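Local coordinates for protein N-acyl-D-glutamate deacylase (Bordetella bronchiseptica, PDB 3GIP) that probably hydrolyses N-acyl-D-glutamate to D-glutamate and a carboxylate, as a zinc-dependent enzyme of the amidohydrolase superfamily, at residues P293-A296 with E297-D300; M346-D349 with E350-I354; R439-W442 with D443-T446. One frame throughout, in Å; residues are numbered along the deposited sequence.

Contact 1: residues P293-A296 with E297-D300; sequences PERA and ETID. With FMT (formic acid), chain E.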
# COMPACT_ATOMS: atom_id res chain seq x y z
N PRO A 293 -23.96 -3.59 -2.22
CA PRO A 293 -25.18 -4.36 -2.45
C PRO A 293 -25.35 -4.90 -3.87
O PRO A 293 -25.93 -5.96 -4.07
CB PRO A 293 -26.29 -3.39 -2.06
CG PRO A 293 -25.65 -2.59 -0.97
CD PRO A 293 -24.27 -2.31 -1.55
N GLU A 294 -24.83 -4.16 -4.85
CA GLU A 294 -24.94 -4.57 -6.24
C GLU A 294 -24.19 -5.87 -6.54
O GLU A 294 -24.37 -6.45 -7.61
CB GLU A 294 -24.44 -3.46 -7.17
CG GLU A 294 -25.23 -2.16 -7.06
CD GLU A 294 -24.61 -1.18 -6.07
OE1 GLU A 294 -24.44 -1.54 -4.89
OE2 GLU A 294 -24.29 -0.04 -6.48
N ARG A 295 -23.36 -6.32 -5.60
CA ARG A 295 -22.59 -7.55 -5.78
C ARG A 295 -23.25 -8.73 -5.06
O ARG A 295 -22.80 -9.87 -5.18
CB ARG A 295 -21.17 -7.37 -5.23
CG ARG A 295 -20.32 -6.36 -5.97
CD ARG A 295 -18.94 -6.27 -5.35
NE ARG A 295 -18.07 -5.32 -6.04
CZ ARG A 295 -16.80 -5.11 -5.72
NH1 ARG A 295 -16.24 -5.80 -4.73
NH2 ARG A 295 -16.07 -4.23 -6.39
N ALA A 296 -24.32 -8.44 -4.32
CA ALA A 296 -25.02 -9.47 -3.56
C ALA A 296 -25.40 -10.71 -4.36
O ALA A 296 -25.37 -11.83 -3.83
CB ALA A 296 -26.27 -8.87 -2.92
N GLU A 297 -25.75 -10.53 -5.63
CA GLU A 297 -26.14 -11.65 -6.47
C GLU A 297 -25.14 -11.98 -7.58
O GLU A 297 -25.46 -12.72 -8.51
CB GLU A 297 -27.51 -11.39 -7.11
CG GLU A 297 -28.68 -11.26 -6.13
CD GLU A 297 -28.89 -12.49 -5.28
OE1 GLU A 297 -28.52 -13.60 -5.71
OE2 GLU A 297 -29.44 -12.35 -4.17
N THR A 298 -23.94 -11.42 -7.49
CA THR A 298 -22.93 -11.69 -8.51
C THR A 298 -21.70 -12.40 -7.94
O THR A 298 -20.96 -13.05 -8.68
CB THR A 298 -22.46 -10.40 -9.22
OG1 THR A 298 -21.88 -9.50 -8.28
CG2 THR A 298 -23.64 -9.71 -9.91
N ILE A 299 -21.49 -12.29 -6.64
CA ILE A 299 -20.36 -12.94 -5.99
C ILE A 299 -20.84 -13.70 -4.76
O ILE A 299 -21.53 -13.13 -3.91
CB ILE A 299 -19.29 -11.90 -5.54
CG1 ILE A 299 -18.76 -11.14 -6.76
CG2 ILE A 299 -18.16 -12.61 -4.81
CD1 ILE A 299 -17.73 -10.07 -6.41
N ASP A 300 -20.50 -14.98 -4.68
CA ASP A 300 -20.88 -15.79 -3.53
C ASP A 300 -19.86 -15.64 -2.41
O ASP A 300 -18.75 -15.15 -2.61
CB ASP A 300 -21.00 -17.27 -3.91
CG ASP A 300 -22.24 -17.58 -4.72
OD1 ASP A 300 -23.23 -16.82 -4.64
OD2 ASP A 300 -22.24 -18.61 -5.44
C FMT E . -12.83 -4.76 -4.81
O1 FMT E . -13.54 -5.62 -4.34
O2 FMT E . -13.39 -3.74 -5.48
O HOH W 1 -26.36 -8.26 -7.41
O HOH W 2 -24.05 -14.29 -5.34
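The flat guanidinium of Arg295, whose CD lies 4.1 Å from Ile299 CD1, presents its edge to a formate whose carbon lies in its plane, the two groups being slightly twisted. NH1 donates to formate O1 at 2.7 Å and NH2 to O2 at 2.9 Å, with N-H...O angles of 168° and 173°, so they are paired through two nearly straight bonds. Tyr343 adds a cation-pi contact and Ser287 a further bond to the formate. With zinc about 9 Å from this side chain, the pairing is consistent with a seat for a substrate carboxylate, although the formate probably comes from the crystallisation liquor. An extended chain from CG to NE carries the guanidinium away from the backbone turn. That turn follows the 3-10 segment 293-295, in the loop between strands 287-290 and 303-307. Its hub is Arg295 O, which accepts from Thr298 N at 3.0 Å, from above the carbonyl plane, and from Ile299 N at 3.1 Å, in that plane. Thr298 OG1 is a third donor to Arg295 O at 3.3 Å, because chi1 of 61° sets the hydroxyl between its own N and carbonyl carbon. Water 1 links Glu294 O to Glu297 N.

Contact 2: residues M346-D349 with E350-I354; sequences MDED and EVKRI
Asp347 O is gripped by two backbone N-H groups of the helix's first turn: Val351 N lies 3.0 Å from Asp347 O, in the carbonyl plane, while Glu350 N makes a weak, bent bond to the same oxygen. This is the start of helix 348-356, and Asp347 is its N-cap. With CG anti to the backbone N (chi1 176°), its carboxylate turns back over the first turn, where Asp349 N donates to Asp347 OD1 at 3.0 Å from above the carboxylate plane. Water 3 bridges Asp347 N and Glu350 OE1, accepting from the first and donating to the second. Direct bonds from Gly258 N and Ser260 OG hold the Glu350 carboxylate, tying this helix to the start of helix 260-272. Further along, Ile354 packs on Leu279 and Ile281 of strand 277-281, as expected for a helix lining the outside of the TIM-type barrel.

One turn apart, Glu348 and Lys352 meet obliquely. The extended lysine passes its CG 3.3 Å from Glu348 O and brings NZ to 3.0 Å from Glu348 OE2, a salt bridge whose hydrogen bond is weak. Arg387 pairs with Glu348 OE1, so both carboxylate oxygens have a cationic partner. Water 5 joins Lys352 NZ to Asp349 OD1. The acidic groups at this end probably benefit from the positive end of the helix dipole.

Arg353 folds back through a bend at chi3 (-62°). One face of its guanidinium covers Glu350 CA, 3.7 Å from the plane and offset toward the rim; at the edge, water 4 accepts from NH2 and donates to Asp347 OD2 at 2.8 Å.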
# COMPACT_ATOMS: atom_id res chain seq x y z
N MET A 346 -10.97 -13.91 -7.16
CA MET A 346 -9.84 -13.99 -8.08
C MET A 346 -9.23 -15.39 -8.17
O MET A 346 -9.52 -16.26 -7.35
CB MET A 346 -8.75 -12.99 -7.68
CG MET A 346 -9.17 -11.52 -7.77
SD MET A 346 -9.76 -10.82 -6.20
CE MET A 346 -8.20 -10.43 -5.40
N ASP A 347 -8.40 -15.58 -9.18
CA ASP A 347 -7.71 -16.84 -9.42
C ASP A 347 -6.28 -16.68 -8.91
O ASP A 347 -5.51 -15.87 -9.44
CB ASP A 347 -7.71 -17.15 -10.93
CG ASP A 347 -6.93 -18.41 -11.28
OD1 ASP A 347 -6.43 -19.10 -10.36
OD2 ASP A 347 -6.81 -18.70 -12.49
N GLU A 348 -5.92 -17.44 -7.88
CA GLU A 348 -4.59 -17.35 -7.30
C GLU A 348 -3.48 -17.52 -8.34
O GLU A 348 -2.43 -16.88 -8.23
CB GLU A 348 -4.40 -18.40 -6.20
CG GLU A 348 -3.11 -18.21 -5.41
CD GLU A 348 -2.83 -19.37 -4.46
OE1 GLU A 348 -3.78 -19.90 -3.86
OE2 GLU A 348 -1.64 -19.74 -4.32
N ASP A 349 -3.68 -18.36 -9.34
CA ASP A 349 -2.64 -18.54 -10.35
C ASP A 349 -2.42 -17.24 -11.11
O ASP A 349 -1.30 -16.95 -11.54
CB ASP A 349 -2.99 -19.66 -11.33
CG ASP A 349 -2.94 -21.03 -10.69
OD1 ASP A 349 -2.15 -21.22 -9.74
OD2 ASP A 349 -3.68 -21.93 -11.16
N GLU A 350 -3.48 -16.46 -11.29
CA GLU A 350 -3.37 -15.19 -12.00
C GLU A 350 -2.70 -14.15 -11.11
O GLU A 350 -1.89 -13.35 -11.59
CB GLU A 350 -4.76 -14.70 -12.43
CG GLU A 350 -4.72 -13.35 -13.14
CD GLU A 350 -5.87 -13.18 -14.10
OE1 GLU A 350 -7.02 -13.47 -13.71
OE2 GLU A 350 -5.63 -12.75 -15.25
N VAL A 351 -3.03 -14.15 -9.82
CA VAL A 351 -2.42 -13.22 -8.89
C VAL A 351 -0.91 -13.43 -8.96
O VAL A 351 -0.13 -12.47 -9.00
CB VAL A 351 -2.86 -13.48 -7.43
CG1 VAL A 351 -2.15 -12.51 -6.50
CG2 VAL A 351 -4.37 -13.32 -7.31
N LYS A 352 -0.50 -14.69 -8.99
CA LYS A 352 0.91 -15.04 -9.07
C LYS A 352 1.55 -14.57 -10.37
O LYS A 352 2.68 -14.08 -10.36
CB LYS A 352 1.07 -16.56 -8.90
CG LYS A 352 0.79 -17.05 -7.48
CD LYS A 352 0.89 -18.57 -7.39
CE LYS A 352 0.85 -19.03 -5.95
NZ LYS A 352 0.85 -20.52 -5.85
N ARG A 353 0.84 -14.72 -11.49
CA ARG A 353 1.39 -14.29 -12.78
C ARG A 353 1.57 -12.77 -12.81
O ARG A 353 2.54 -12.26 -13.38
CB ARG A 353 0.48 -14.71 -13.94
CG ARG A 353 0.42 -16.20 -14.20
CD ARG A 353 -0.10 -16.47 -15.61
NE ARG A 353 -1.46 -15.98 -15.82
CZ ARG A 353 -2.56 -16.61 -15.43
NH1 ARG A 353 -2.47 -17.77 -14.79
NH2 ARG A 353 -3.76 -16.09 -15.66
N ILE A 354 0.62 -12.06 -12.23
CA ILE A 354 0.69 -10.60 -12.20
C ILE A 354 1.89 -10.18 -11.37
O ILE A 354 2.63 -9.28 -11.75
CB ILE A 354 -0.60 -10.00 -11.60
CG1 ILE A 354 -1.78 -10.29 -12.54
CG2 ILE A 354 -0.44 -8.49 -11.40
CD1 ILE A 354 -3.13 -9.91 -11.98
O HOH W 3 -7.92 -13.45 -11.16
O HOH W 4 -6.60 -17.14 -14.76
O HOH W 5 -1.82 -21.13 -7.00

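Contact 3: residues R439-W442 with D443-T446; sequences RATW and DEPT
Thr441 reaches across to Glu444 through its hydroxyl. CB comes first, with Asp443 N at 4.1 Å as its nearest neighbour across the contact. From CB, chi1 of 60° places OG1 between the backbone N and the carbonyl carbon, facing the returning chain. There OG1 accepts from Glu444 N at 3.0 Å with an N-H...O angle of 148°, and it touches Glu444 CB at 3.6 Å. The two side chains lie side by side, pointing the same way, and water 6 bridges their oxygens, 2.7 Å from Thr441 OG1 and donating to Glu444 OE1. A second link joins the same residues: Thr441 N donates to Glu444 O at 2.9 Å, from above the carbonyl plane. Together they close a beta turn of type I character over 441-444, in the loop between strands 428-431 and 452-457, with Trp442 and Asp443 both at helix-like backbone angles. Pro445 N, having no hydrogen, cannot continue helical bonding to Thr441 O, and Pro445 CB lies 3.4 Å from that oxygen. Next to it, the methyl CB of Ala440 packs 3.4 Å from Pro445 O. Outside the turn, the Trp442 ring meets His374 and Phe344 edge to face, while Ala440 and Thr446 touch Trp378 of helix 376-391.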
# COMPACT_ATOMS: atom_id res chain seq x y z
N ARG A 439 1.12 -15.76 9.09
CA ARG A 439 0.36 -16.65 9.95
C ARG A 439 -1.08 -16.18 10.01
O ARG A 439 -1.96 -16.91 10.46
CB ARG A 439 0.97 -16.68 11.36
CG ARG A 439 2.22 -17.55 11.46
CD ARG A 439 1.88 -19.03 11.29
NE ARG A 439 3.06 -19.90 11.26
CZ ARG A 439 3.76 -20.18 10.16
NH1 ARG A 439 3.41 -19.67 8.99
NH2 ARG A 439 4.80 -21.00 10.24
N ALA A 440 -1.32 -14.96 9.53
CA ALA A 440 -2.67 -14.40 9.52
C ALA A 440 -3.55 -15.20 8.57
O ALA A 440 -3.18 -15.43 7.41
CB ALA A 440 -2.63 -12.94 9.09
N THR A 441 -4.70 -15.63 9.06
CA THR A 441 -5.63 -16.41 8.26
C THR A 441 -6.96 -15.68 8.15
O THR A 441 -7.17 -14.65 8.80
CB THR A 441 -5.88 -17.79 8.88
OG1 THR A 441 -6.42 -17.61 10.20
CG2 THR A 441 -4.58 -18.57 8.98
N TRP A 442 -7.86 -16.20 7.33
CA TRP A 442 -9.16 -15.57 7.18
C TRP A 442 -9.88 -15.53 8.53
O TRP A 442 -10.50 -14.52 8.87
CB TRP A 442 -10.01 -16.33 6.15
CG TRP A 442 -9.32 -16.50 4.82
CD1 TRP A 442 -8.75 -17.64 4.32
CD2 TRP A 442 -9.09 -15.48 3.84
NE1 TRP A 442 -8.18 -17.39 3.10
CE2 TRP A 442 -8.37 -16.08 2.77
CE3 TRP A 442 -9.41 -14.12 3.75
CZ2 TRP A 442 -7.97 -15.36 1.64
CZ3 TRP A 442 -9.01 -13.40 2.62
CH2 TRP A 442 -8.30 -14.03 1.58
N ASP A 443 -9.80 -16.60 9.30
CA ASP A 443 -10.46 -16.65 10.61
C ASP A 443 -9.71 -15.87 11.69
O ASP A 443 -10.33 -15.33 12.60
CB ASP A 443 -10.64 -18.09 11.09
CG ASP A 443 -11.57 -18.89 10.20
OD1 ASP A 443 -12.41 -18.28 9.51
OD2 ASP A 443 -11.46 -20.13 10.22
N GLU A 444 -8.39 -15.85 11.60
CA GLU A 444 -7.55 -15.14 12.56
C GLU A 444 -6.61 -14.24 11.77
O GLU A 444 -5.41 -14.49 11.68
CB GLU A 444 -6.75 -16.13 13.41
CG GLU A 444 -7.62 -16.97 14.34
CD GLU A 444 -6.81 -17.97 15.14
OE1 GLU A 444 -6.43 -19.02 14.58
OE2 GLU A 444 -6.54 -17.70 16.32
N PRO A 445 -7.16 -13.15 11.21
CA PRO A 445 -6.41 -12.19 10.40
C PRO A 445 -5.37 -11.31 11.07
O PRO A 445 -4.67 -10.56 10.38
CB PRO A 445 -7.52 -11.37 9.76
CG PRO A 445 -8.54 -11.31 10.85
CD PRO A 445 -8.57 -12.74 11.35
N THR A 446 -5.23 -11.39 12.39
CA THR A 446 -4.24 -10.55 13.05
C THR A 446 -3.04 -11.30 13.60
O THR A 446 -2.22 -10.73 14.32
CB THR A 446 -4.87 -9.72 14.20
OG1 THR A 446 -5.29 -10.60 15.25
CG2 THR A 446 -6.05 -8.92 13.69
O HOH W 6 -6.55 -19.63 11.95

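Along the chain the contacts come in series, 293-300, then 346-354, then 439-446, and none touches another. The centres of contact 1 and contact 2 are about 22 Å apart, those of contact 1 and contact 3 about 24 Å, and those of contact 2 and contact 3 about 20 Å. Contact 1 belongs to the loop joining two strands of the small antiparallel sheet 287-290, 303-307 and 339-343. Strand 339-343 leads through a short loop into helix 348-356, and contact 2 spans that junction. Contacts 2 and 3 both reach helix 376-391, through Tyr388 and Trp378. The side chains of Arg295 and Met346 lie about 9 and about 11 Å from the zinc held by Cys95, His218 and His248, so contacts 1 and 2 each extend one toward the metal site.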